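Local coordinates for COPII coat assembly protein SEC16 (Saccharomyces cerevisiae, PDB 3MZK), which helps initiate assembly of the COPII coat that forms transport vesicles at the endoplasmic reticulum and selects their cargo, and also takes part in autophagy, at residues L278-L281 with I282-I286; S249-W252 with K253-V256. One frame throughout, in Å; residues are numbered along the deposited sequence.

How the contacts relate
Both contacts are local, each within one continuous piece of chain, and both belong to the largely helical Sec23-binding domain of SEC16. Contact 2 comes first along the chain, spanning the break between helices 242-250 and 252-261; contact 1 follows in the middle of helix 275-290, the next helix. Their centres are about 13 Å apart, and apolar side chains join them: Phe284 CZ lies 3.7 Å from Trp252 CB, and Leu281 CD2 lies 3.9 Å from Val256 CG1. Side chains set in place by these local contacts thus meet at the interface between helices 252-261 and 275-290, the kind of packing from which an alpha-helical solenoid is built.

Contact 1: residues L278-L281 with I282-I286; sequences LEFL and IEFGI
The rings of Phe280 and Phe284, one helical turn apart, lie side by side and point the same way. Over one face of the Phe280 ring sits Phe284 CB, 4.1 Å above the plane and displaced toward the rim, while Phe280 CZ meets Phe284 CD1 at 3.6 Å. The centroids are 5.5 Å apart and the planes are inclined at 32°, an oblique meeting that is neither a parallel stack nor a T-shape. Spaced four residues apart, the two side chains leave the same flank of the helix, and their matching first torsions, with CG opposite the backbone N (chi1 162° for Phe280, -166° for Phe284), keep the rings alongside each other. There Phe280 packs on Val259 and Phe284 reaches Leu300; large flat apolar groups suit such a buried flank.

On another flank, Leu278 and Ile282 meet through their CD1 methyls, 4.2 Å apart, their side chains crossing at a slant. Ile282 carries the contact outward to Val313 and Met314. Glu279 and Glu283, both partly exposed, keep their carboxylates apart, with Glu279 OE1 6.9 Å from Glu283 OE2; the bend of the Glu283 chain at its second torsion contributes to that spacing.

Four i to i+4 backbone bonds hold this spacing of side chains. Ile282 N bonds to Leu278 O at 3.2 Å, and Glu283 N reaches Glu279 O at 2.8 Å. Phe284 N and Gly285 N bond in the same way to Phe280 O and Leu281 O. The chemistry is that of an amphipathic helix: its peptide groups satisfy one another, which lets aromatic and aliphatic side chains be buried against neighbouring helices while the two acidic groups remain on a partly exposed side.

Contact 2: residues S249-W252 with K253-V256; sequences SENW and KSIV
Trp252 turns its indole back over the peptide that leads to Lys253, because chi1 of 71° sets CG between its own backbone N and carbonyl carbon. Lys253, extended beyond CG, crosses the indole at a slant: CG lies over the face, 3.6 Å from the centroid of the six-membered ring, in a CH-pi contact, and CE continues past CZ2 at 3.8 Å. A lysine suits this place because its methylenes cover the aromatic face while NZ goes on to a salt bridge with Asp99.

Asn251 occupies the N-cap position, but its side chain does not cap; ND2 bonds instead to Trp247 O in the preceding helix. Its carbonyl oxygen is gripped twice, by Ile255 N at 3.2 Å and by Ser254 OG at 3.1 Å, the small hydroxyl folding back onto the first turn. Water 1 bridges the break, donating to Glu250 O at 2.9 Å and accepting from Lys253 N.

Val256 N bonds to Trp252 O, and Val256 CG2 comes up to the indole edge at CE3. Both side chains touch Leu300 and Phe284, so the start of helix 252-261 packs on both helix 294-303 and helix 275-290.

Contact 1: residues L278-L281 with I282-I286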
# COMPACT_ATOMS: atom_id res chain seq x y z
N LEU B 278 0.43 15.80 -4.14
CA LEU B 278 1.49 16.40 -3.35
C LEU B 278 2.76 16.57 -4.18
O LEU B 278 3.36 17.64 -4.16
CB LEU B 278 1.77 15.59 -2.08
CG LEU B 278 2.73 16.28 -1.11
CD1 LEU B 278 2.30 17.72 -0.87
CD2 LEU B 278 2.85 15.51 0.20
N GLU B 279 3.17 15.54 -4.92
CA GLU B 279 4.32 15.66 -5.81
C GLU B 279 4.15 16.84 -6.75
O GLU B 279 5.05 17.66 -6.92
CB GLU B 279 4.55 14.40 -6.64
CG GLU B 279 4.73 13.12 -5.85
CD GLU B 279 4.86 11.91 -6.77
OE1 GLU B 279 5.55 12.03 -7.81
OE2 GLU B 279 4.26 10.85 -6.47
N PHE B 280 2.97 16.91 -7.37
CA PHE B 280 2.69 17.98 -8.33
C PHE B 280 2.84 19.37 -7.73
O PHE B 280 3.36 20.28 -8.38
CB PHE B 280 1.28 17.82 -8.91
CG PHE B 280 0.75 19.07 -9.54
CD1 PHE B 280 1.21 19.48 -10.77
CD2 PHE B 280 -0.17 19.85 -8.88
CE1 PHE B 280 0.73 20.64 -11.35
CE2 PHE B 280 -0.65 21.01 -9.45
CZ PHE B 280 -0.19 21.40 -10.69
N LEU B 281 2.38 19.55 -6.50
CA LEU B 281 2.42 20.86 -5.87
C LEU B 281 3.85 21.30 -5.60
O LEU B 281 4.23 22.44 -5.85
CB LEU B 281 1.60 20.86 -4.58
CG LEU B 281 0.08 20.83 -4.76
CD1 LEU B 281 -0.64 20.83 -3.43
CD2 LEU B 281 -0.35 22.01 -5.59
N ILE B 282 4.66 20.38 -5.08
CA ILE B 282 6.05 20.69 -4.80
C ILE B 282 6.87 20.85 -6.09
O ILE B 282 7.55 21.86 -6.27
CB ILE B 282 6.67 19.63 -3.90
CG1 ILE B 282 5.86 19.55 -2.60
CG2 ILE B 282 8.12 19.95 -3.62
CD1 ILE B 282 6.31 18.45 -1.66
N GLU B 283 6.78 19.88 -6.99
CA GLU B 283 7.46 19.98 -8.28
C GLU B 283 7.15 21.28 -9.01
O GLU B 283 8.03 21.92 -9.58
CB GLU B 283 7.11 18.79 -9.16
CG GLU B 283 7.82 17.52 -8.77
CD GLU B 283 9.31 17.65 -8.90
OE1 GLU B 283 9.77 18.11 -9.97
OE2 GLU B 283 10.03 17.30 -7.95
N PHE B 284 5.88 21.67 -8.99
CA PHE B 284 5.42 22.86 -9.69
C PHE B 284 5.78 24.12 -8.90
O PHE B 284 6.03 25.18 -9.48
CB PHE B 284 3.90 22.79 -9.91
CG PHE B 284 3.39 23.79 -10.90
CD1 PHE B 284 2.07 24.21 -10.85
CD2 PHE B 284 4.21 24.31 -11.88
CE1 PHE B 284 1.59 25.14 -11.76
CE2 PHE B 284 3.74 25.23 -12.79
CZ PHE B 284 2.43 25.65 -12.73
N GLY B 285 5.80 24.00 -7.57
CA GLY B 285 6.23 25.09 -6.71
C GLY B 285 7.71 25.39 -6.84
O GLY B 285 8.17 26.47 -6.48
N ILE B 286 8.47 24.42 -7.35
CA ILE B 286 9.89 24.59 -7.61
C ILE B 286 10.06 25.33 -8.92
O ILE B 286 10.76 26.34 -8.99
CB ILE B 286 10.61 23.24 -7.70
CG1 ILE B 286 10.86 22.68 -6.30
CG2 ILE B 286 11.92 23.38 -8.45
CD1 ILE B 286 11.26 21.23 -6.29

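Contact 2: residues S249-W252 with K253-V256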
# COMPACT_ATOMS: atom_id res chain seq x y z
N SER B 249 3.66 29.18 -16.34
CA SER B 249 3.87 30.20 -15.32
C SER B 249 2.81 31.30 -15.40
O SER B 249 2.48 31.93 -14.40
CB SER B 249 5.27 30.80 -15.43
OG SER B 249 5.47 31.40 -16.70
N GLU B 250 2.28 31.52 -16.60
CA GLU B 250 1.26 32.54 -16.80
C GLU B 250 -0.12 32.07 -16.35
O GLU B 250 -0.95 32.87 -15.95
CB GLU B 250 1.23 33.00 -18.26
N ASN B 251 -0.35 30.76 -16.40
CA ASN B 251 -1.66 30.20 -16.05
C ASN B 251 -1.65 29.26 -14.85
O ASN B 251 -2.53 28.42 -14.71
CB ASN B 251 -2.28 29.47 -17.24
CG ASN B 251 -2.56 30.39 -18.40
OD1 ASN B 251 -3.65 30.95 -18.52
ND2 ASN B 251 -1.57 30.57 -19.27
N TRP B 252 -0.66 29.42 -13.97
CA TRP B 252 -0.49 28.50 -12.85
C TRP B 252 -1.73 28.41 -11.97
O TRP B 252 -2.04 27.36 -11.41
CB TRP B 252 0.72 28.88 -12.00
CG TRP B 252 0.54 30.13 -11.19
CD1 TRP B 252 0.81 31.41 -11.58
CD2 TRP B 252 0.06 30.23 -9.84
NE1 TRP B 252 0.53 32.29 -10.57
CE2 TRP B 252 0.06 31.59 -9.49
CE3 TRP B 252 -0.38 29.29 -8.90
CZ2 TRP B 252 -0.35 32.04 -8.24
CZ3 TRP B 252 -0.79 29.74 -7.66
CH2 TRP B 252 -0.77 31.10 -7.34
N LYS B 253 -2.45 29.52 -11.85
CA LYS B 253 -3.63 29.56 -10.99
C LYS B 253 -4.72 28.58 -11.42
O LYS B 253 -5.24 27.82 -10.60
CB LYS B 253 -4.18 30.98 -10.90
CG LYS B 253 -3.56 31.79 -9.80
CD LYS B 253 -4.21 33.15 -9.70
CE LYS B 253 -3.58 34.02 -8.63
NZ LYS B 253 -4.18 35.37 -8.64
N SER B 254 -5.07 28.60 -12.71
CA SER B 254 -6.11 27.72 -13.23
C SER B 254 -5.63 26.27 -13.32
O SER B 254 -6.43 25.34 -13.23
CB SER B 254 -6.58 28.21 -14.61
OG SER B 254 -5.50 28.34 -15.50
N ILE B 255 -4.33 26.09 -13.50
CA ILE B 255 -3.75 24.75 -13.57
C ILE B 255 -3.89 24.02 -12.23
O ILE B 255 -4.45 22.94 -12.16
CB ILE B 255 -2.26 24.81 -13.95
CG1 ILE B 255 -2.09 25.41 -15.34
CG2 ILE B 255 -1.64 23.43 -13.88
CD1 ILE B 255 -0.64 25.48 -15.80
N VAL B 256 -3.37 24.63 -11.17
CA VAL B 256 -3.49 24.05 -9.85
C VAL B 256 -4.97 23.85 -9.49
O VAL B 256 -5.34 22.83 -8.91
CB VAL B 256 -2.79 24.94 -8.79
CG1 VAL B 256 -2.97 24.36 -7.39
CG2 VAL B 256 -1.32 25.05 -9.12
O HOH W 1 -2.11 31.95 -13.47